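Local coordinates for hypothetical protein (Uncultured marine organism, PDB 2OP5) that is of unknown function but forms a dimer with a ferredoxin-like fold, related by family to the dimeric alpha-beta barrel proteins, at residues D6-T19 with F98-E112. Residues are numbered along the deposited sequence; the frame is centred on the assembly and turned at random. Where two conformers were deposited one is given.
Sequences DETAFLNSLFMDFT and FVFKIHNNRGVVVSE. With EDO (1,2-ethanediol), chain H.
Leu11 and Gly107 trade paired backbone hydrogen bonds, as do Phe15 and His103, where strand 10-17 runs antiparallel to strand 102-114; the axes of 10-17 and 106-112 make an angle of 135°, so the pair is strongly twisted. Between the two pairs the second strand is irregular: Ser13 N keeps its bond to Asn105 O, but side-chain amides supply the partners of Asn105 N and Ser13 O. Asn12 has CG anti to its own N (chi1 -169°), which carries the amide across to residues 104-106: OD1 takes the backbone N-H of Asn105 at 3.1 Å, while ND2 gives a nearly straight bond (176°) to Asn104 OD1. With an alanine here, the Asn105 N-H and the Asn104 side chain would probably both lose this partner, leaving the irregular stretch freer to shift. Asn105 ND2 reaches Ser13 O at 2.9 Å, and its OD1 bonds Arg63 of the second subunit. Phe10 CD1 packs 3.4 Å from Gly107 O; glycine suits the fully extended backbone at 107, which other residues adopt less readily. On the sheet face turned to the helices, Met16 CG packs on Phe100 CD1, with its selenium obliquely beside that ring in a Met-aromatic contact, and Phe100 CB lies over a face of Phe18; Phe27 of helix 21-28 adds to this apolar layer. At the other end Glu112 OE1 accepts the Thr8 N-H at 3.1 Å, while OE2 forms a salt bridge to Arg50 of the second subunit. Val109 and Glu112 also pair with a strand of that subunit, continuing the sheet across the interface. This pairing of an inner strand with the strand outermost within the chain belongs to the four-stranded antiparallel sheet of a ferredoxin-like fold, consistent with the dimeric alpha-beta barrel clan.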
loop_
_atom_site.group_PDB
_atom_site.type_symbol
_atom_site.label_atom_id
_atom_site.label_comp_id
_atom_site.label_asym_id
_atom_site.label_seq_id
_atom_site.Cartn_x
_atom_site.Cartn_y
_atom_site.Cartn_z
ATOM N N ASP A 6 -9.206 5.932 13.176
ATOM C CA ASP A 6 -7.991 5.148 13.461
ATOM C C ASP A 6 -6.759 5.626 12.727
ATOM O O ASP A 6 -6.694 5.518 11.501
ATOM C CB ASP A 6 -8.177 3.701 13.033
ATOM C CG ASP A 6 -8.955 2.888 14.018
ATOM O OD1 ASP A 6 -8.630 2.987 15.215
ATOM O OD2 ASP A 6 -9.837 2.101 13.580
ATOM N N GLU A 7 -5.765 6.089 13.481
ATOM C CA GLU A 7 -4.490 6.542 12.913
ATOM C C GLU A 7 -3.542 5.326 12.697
ATOM O O GLU A 7 -3.295 4.532 13.615
ATOM C CB GLU A 7 -3.848 7.570 13.859
ATOM C CG GLU A 7 -2.656 8.339 13.258
ATOM C CD GLU A 7 -1.832 9.135 14.289
ATOM O OE1 GLU A 7 -1.728 8.700 15.461
ATOM O OE2 GLU A 7 -1.254 10.173 13.907
ATOM N N THR A 8 -3.027 5.181 11.477
ATOM C CA THR A 8 -2.092 4.112 11.169
ATOM C C THR A 8 -0.696 4.569 11.554
ATOM O O THR A 8 -0.257 5.626 11.142
ATOM C CB THR A 8 -2.111 3.746 9.652
ATOM O OG1 THR A 8 -3.407 3.288 9.280
ATOM C CG2 THR A 8 -1.121 2.639 9.334
ATOM N N ALA A 9 -0.015 3.766 12.356
ATOM C CA ALA A 9 1.357 4.050 12.772
ATOM C C ALA A 9 2.356 3.180 12.029
ATOM O O ALA A 9 3.457 3.628 11.720
ATOM C CB ALA A 9 1.507 3.816 14.249
ATOM N N PHE A 10 1.975 1.932 11.779
ATOM C CA PHE A 10 2.823 0.960 11.111
ATOM C C PHE A 10 2.072 0.342 9.948
ATOM O O PHE A 10 0.873 0.122 10.044
ATOM C CB PHE A 10 3.214 -0.118 12.098
ATOM C CG PHE A 10 4.376 -0.950 11.662
ATOM C CD1 PHE A 10 5.665 -0.443 11.743
ATOM C CD2 PHE A 10 4.199 -2.263 11.243
ATOM C CE1 PHE A 10 6.746 -1.220 11.389
ATOM C CE2 PHE A 10 5.303 -3.047 10.879
ATOM C CZ PHE A 10 6.563 -2.525 10.962
ATOM N N LEU A 11 2.802 0.020 8.882
ATOM C CA LEU A 11 2.210 -0.465 7.650
ATOM C C LEU A 11 3.102 -1.438 6.858
ATOM O O LEU A 11 4.332 -1.335 6.873
ATOM C CB LEU A 11 1.899 0.786 6.802
ATOM C CG LEU A 11 1.322 0.881 5.391
ATOM C CD1 LEU A 11 0.711 2.248 5.167
ATOM C CD2 LEU A 11 2.353 0.604 4.320
ATOM N N ASN A 12 2.461 -2.394 6.188
ATOM C CA ASN A 12 3.153 -3.297 5.258
ATOM C C ASN A 12 2.442 -3.198 3.918
ATOM O O ASN A 12 1.233 -3.403 3.844
ATOM C CB ASN A 12 3.159 -4.743 5.734
ATOM C CG ASN A 12 4.094 -5.642 4.911
ATOM O OD1 ASN A 12 4.863 -5.177 4.062
ATOM N ND2 ASN A 12 4.048 -6.938 5.186
ATOM N N SER A 13 3.182 -2.818 2.885
ATOM C CA SER A 13 2.669 -2.724 1.514
ATOM C C SER A 13 3.449 -3.788 0.798
ATOM O O SER A 13 4.587 -3.563 0.361
ATOM C CB SER A 13 2.935 -1.350 0.892
ATOM O OG SER A 13 2.461 -1.298 -0.451
ATOM N N LEU A 14 2.852 -4.971 0.738
ATOM C CA LEU A 14 3.514 -6.112 0.161
ATOM C C LEU A 14 2.931 -6.458 -1.200
ATOM O O LEU A 14 1.824 -6.006 -1.535
ATOM C CB LEU A 14 3.441 -7.291 1.120
ATOM C CG LEU A 14 2.159 -8.087 1.297
ATOM C CD1 LEU A 14 1.872 -9.019 0.125
ATOM C CD2 LEU A 14 2.282 -8.944 2.562
ATOM N N PHE A 15 3.709 -7.197 -1.994
ATOM C CA PHE A 15 3.218 -7.653 -3.294
ATOM C C PHE A 15 3.732 -9.057 -3.620
ATOM O O PHE A 15 4.776 -9.480 -3.108
ATOM C CB PHE A 15 3.437 -6.625 -4.441
ATOM C CG PHE A 15 4.892 -6.347 -4.811
ATOM C CD1 PHE A 15 5.596 -5.308 -4.211
ATOM C CD2 PHE A 15 5.523 -7.082 -5.803
ATOM C CE1 PHE A 15 6.911 -5.026 -4.571
ATOM C CE2 PHE A 15 6.852 -6.816 -6.165
ATOM C CZ PHE A 15 7.546 -5.785 -5.546
HETATM N N MSE A 16 2.937 -9.771 -4.433
HETATM C CA MSE A 16 3.243 -11.141 -4.872
HETATM C C MSE A 16 3.087 -11.247 -6.377
HETATM O O MSE A 16 2.099 -10.780 -6.933
HETATM C CB MSE A 16 2.300 -12.159 -4.259
HETATM C CG MSE A 16 2.571 -12.468 -2.819
HETATM SE SE MSE A 16 0.914 -13.043 -1.953
HETATM C CE MSE A 16 0.062 -11.396 -2.130
ATOM N N ASP A 17 4.049 -11.901 -7.011
ATOM C CA ASP A 17 4.087 -12.088 -8.452
ATOM C C ASP A 17 4.018 -13.570 -8.755
ATOM O O ASP A 17 4.820 -14.350 -8.229
ATOM C CB ASP A 17 5.384 -11.537 -9.023
ATOM C CG ASP A 17 5.518 -10.045 -8.830
ATOM O OD1 ASP A 17 4.477 -9.396 -8.645
ATOM O OD2 ASP A 17 6.662 -9.519 -8.846
ATOM N N PHE A 18 3.072 -13.935 -9.622
ATOM C CA PHE A 18 2.843 -15.324 -10.017
ATOM C C PHE A 18 3.400 -15.599 -11.404
ATOM O O PHE A 18 3.609 -14.669 -12.199
ATOM C CB PHE A 18 1.341 -15.647 -9.929
ATOM C CG PHE A 18 0.790 -15.521 -8.534
ATOM C CD1 PHE A 18 0.354 -14.290 -8.055
ATOM C CD2 PHE A 18 0.771 -16.610 -7.674
ATOM C CE1 PHE A 18 -0.135 -14.160 -6.758
ATOM C CE2 PHE A 18 0.293 -16.477 -6.371
ATOM C CZ PHE A 18 -0.166 -15.248 -5.921
ATOM N N THR A 19 3.671 -16.876 -11.674
ATOM C CA THR A 19 4.238 -17.302 -12.950
ATOM C C THR A 19 3.161 -17.452 -14.043
ATOM O O THR A 19 3.475 -17.688 -15.212
ATOM C CB THR A 19 5.036 -18.623 -12.828
ATOM O OG1 THR A 19 4.155 -19.695 -12.496
ATOM C CG2 THR A 19 6.157 -18.511 -11.776
ATOM N N PHE A 98 1.605 -23.254 -5.125
ATOM C CA PHE A 98 1.873 -21.964 -5.716
ATOM C C PHE A 98 3.369 -21.625 -5.748
ATOM O O PHE A 98 4.187 -22.212 -5.035
ATOM C CB PHE A 98 1.163 -20.862 -4.922
ATOM C CG PHE A 98 -0.342 -20.984 -4.906
ATOM C CD1 PHE A 98 -1.106 -20.453 -5.942
ATOM C CD2 PHE A 98 -0.988 -21.618 -3.862
ATOM C CE1 PHE A 98 -2.494 -20.556 -5.942
ATOM C CE2 PHE A 98 -2.373 -21.725 -3.853
ATOM C CZ PHE A 98 -3.127 -21.194 -4.898
ATOM N N VAL A 99 3.714 -20.673 -6.602
ATOM C CA VAL A 99 5.083 -20.186 -6.711
ATOM C C VAL A 99 4.987 -18.674 -6.909
ATOM O O VAL A 99 4.356 -18.192 -7.861
ATOM C CB VAL A 99 5.872 -20.808 -7.870
ATOM C CG1 VAL A 99 7.238 -20.140 -7.974
ATOM C CG2 VAL A 99 6.010 -22.338 -7.704
ATOM N N PHE A 100 5.618 -17.959 -5.983
ATOM C CA PHE A 100 5.661 -16.522 -5.955
ATOM C C PHE A 100 6.570 -16.159 -4.801
ATOM O O PHE A 100 6.758 -16.972 -3.905
ATOM C CB PHE A 100 4.265 -15.962 -5.621
ATOM C CG PHE A 100 3.712 -16.447 -4.282
ATOM C CD1 PHE A 100 4.025 -15.791 -3.095
ATOM C CD2 PHE A 100 2.898 -17.560 -4.217
ATOM C CE1 PHE A 100 3.528 -16.247 -1.866
ATOM C CE2 PHE A 100 2.409 -18.012 -3.005
ATOM C CZ PHE A 100 2.724 -17.350 -1.823
ATOM N N LYS A 101 7.143 -14.957 -4.813
ATOM C CA LYS A 101 7.930 -14.457 -3.685
ATOM C C LYS A 101 7.218 -13.221 -3.166
ATOM O O LYS A 101 6.831 -12.351 -3.965
ATOM C CB LYS A 101 9.350 -14.081 -4.104
ATOM C CG LYS A 101 10.174 -13.410 -2.984
ATOM C CD LYS A 101 11.576 -13.036 -3.428
ATOM C CE LYS A 101 12.447 -14.257 -3.661
ATOM N NZ LYS A 101 13.867 -13.865 -3.802
ATOM N N ILE A 102 7.060 -13.135 -1.850
ATOM C CA ILE A 102 6.434 -11.986 -1.263
ATOM C C ILE A 102 7.489 -10.903 -1.145
ATOM O O ILE A 102 8.571 -11.141 -0.601
ATOM C CB ILE A 102 5.839 -12.280 0.124
ATOM C CG1 ILE A 102 4.733 -13.330 0.006
ATOM C CG2 ILE A 102 5.212 -11.022 0.719
ATOM C CD1 ILE A 102 3.913 -13.560 1.291
ATOM N N HIS A 103 7.170 -9.731 -1.697
ATOM C CA HIS A 103 7.987 -8.538 -1.523
ATOM C C HIS A 103 7.339 -7.686 -0.469
ATOM O O HIS A 103 6.290 -7.106 -0.719
ATOM C CB HIS A 103 8.095 -7.766 -2.818
ATOM C CG HIS A 103 8.980 -8.433 -3.813
ATOM N ND1 HIS A 103 8.499 -9.067 -4.937
ATOM C CD2 HIS A 103 10.325 -8.603 -3.826
ATOM C CE1 HIS A 103 9.518 -9.560 -5.625
ATOM N NE2 HIS A 103 10.634 -9.306 -4.964
ATOM N N ASN A 104 7.941 -7.662 0.715
ATOM C CA ASN A 104 7.447 -6.869 1.839
ATOM C C ASN A 104 8.118 -5.517 1.870
ATOM O O ASN A 104 9.292 -5.383 1.467
ATOM C CB ASN A 104 7.748 -7.551 3.174
ATOM C CG ASN A 104 7.121 -8.914 3.278
ATOM O OD1 ASN A 104 5.904 -9.046 3.497
ATOM N ND2 ASN A 104 7.953 -9.949 3.143
ATOM N N ASN A 105 7.360 -4.544 2.373
ATOM C CA ASN A 105 7.789 -3.167 2.547
ATOM C C ASN A 105 7.135 -2.646 3.819
ATOM O O ASN A 105 6.070 -2.033 3.746
ATOM C CB ASN A 105 7.366 -2.312 1.353
ATOM C CG ASN A 105 8.003 -2.779 0.056
ATOM O OD1 ASN A 105 9.171 -2.528 -0.190
ATOM N ND2 ASN A 105 7.225 -3.468 -0.776
ATOM N N ARG A 106 7.779 -2.891 4.967
ATOM C CA ARG A 106 7.250 -2.502 6.275
ATOM C C ARG A 106 7.935 -1.284 6.828
ATOM O O ARG A 106 9.156 -1.146 6.702
ATOM C CB ARG A 106 7.474 -3.587 7.319
ATOM C CG ARG A 106 6.996 -4.946 6.968
ATOM C CD ARG A 106 7.290 -5.912 8.106
ATOM N NE ARG A 106 7.471 -7.262 7.589
ATOM C CZ ARG A 106 8.639 -7.845 7.333
ATOM N NH1 ARG A 106 9.800 -7.233 7.537
ATOM N NH2 ARG A 106 8.642 -9.079 6.858
ATOM N N GLY A 107 7.171 -0.449 7.526
ATOM C CA GLY A 107 7.730 0.738 8.155
ATOM C C GLY A 107 6.739 1.630 8.880
ATOM O O GLY A 107 5.540 1.354 8.915
ATOM N N VAL A 108 7.278 2.716 9.435
ATOM C CA VAL A 108 6.539 3.682 10.198
ATOM C C VAL A 108 5.867 4.646 9.251
ATOM O O VAL A 108 6.483 5.086 8.275
ATOM C CB VAL A 108 7.459 4.614 11.059
ATOM C CG1 VAL A 108 6.667 5.260 12.178
ATOM C CG2 VAL A 108 8.579 3.883 11.688
ATOM N N VAL A 109 4.633 5.001 9.574
ATOM C CA VAL A 109 3.916 6.019 8.847
ATOM C C VAL A 109 4.475 7.392 9.275
ATOM O O VAL A 109 4.666 7.661 10.464
ATOM C CB VAL A 109 2.389 5.931 9.085
ATOM C CG1 VAL A 109 1.680 7.142 8.497
ATOM C CG2 VAL A 109 1.836 4.662 8.469
ATOM N N VAL A 110 4.755 8.230 8.280
ATOM C CA VAL A 110 5.301 9.575 8.467
ATOM C C VAL A 110 4.204 10.625 8.201
ATOM O O VAL A 110 4.225 11.714 8.763
ATOM C CB VAL A 110 6.465 9.839 7.451
ATOM C CG1 VAL A 110 7.145 11.172 7.714
ATOM C CG2 VAL A 110 7.478 8.715 7.483
ATOM N N SER A 111 3.268 10.317 7.312
ATOM C CA SER A 111 2.197 11.246 7.017
ATOM C C SER A 111 0.985 10.459 6.566
ATOM O O SER A 111 1.111 9.429 5.871
ATOM C CB SER A 111 2.635 12.225 5.930
ATOM O OG SER A 111 1.699 13.262 5.765
ATOM N N GLU A 112 -0.180 10.935 6.990
ATOM C CA GLU A 112 -1.458 10.335 6.638
ATOM C C GLU A 112 -2.535 11.409 6.386
ATOM O O GLU A 112 -2.825 12.246 7.252
ATOM C CB GLU A 112 -1.946 9.399 7.740
ATOM C CG GLU A 112 -3.131 8.525 7.303
ATOM C CD GLU A 112 -3.638 7.602 8.394
ATOM O OE1 GLU A 112 -3.073 7.607 9.519
ATOM O OE2 GLU A 112 -4.617 6.879 8.117
HETATM C C1 EDO H . 10.322 -5.130 4.890
HETATM O O1 EDO H . 10.621 -3.756 4.578
HETATM C C2 EDO H . 11.590 -5.976 4.863
HETATM O O2 EDO H . 11.467 -7.034 3.901
#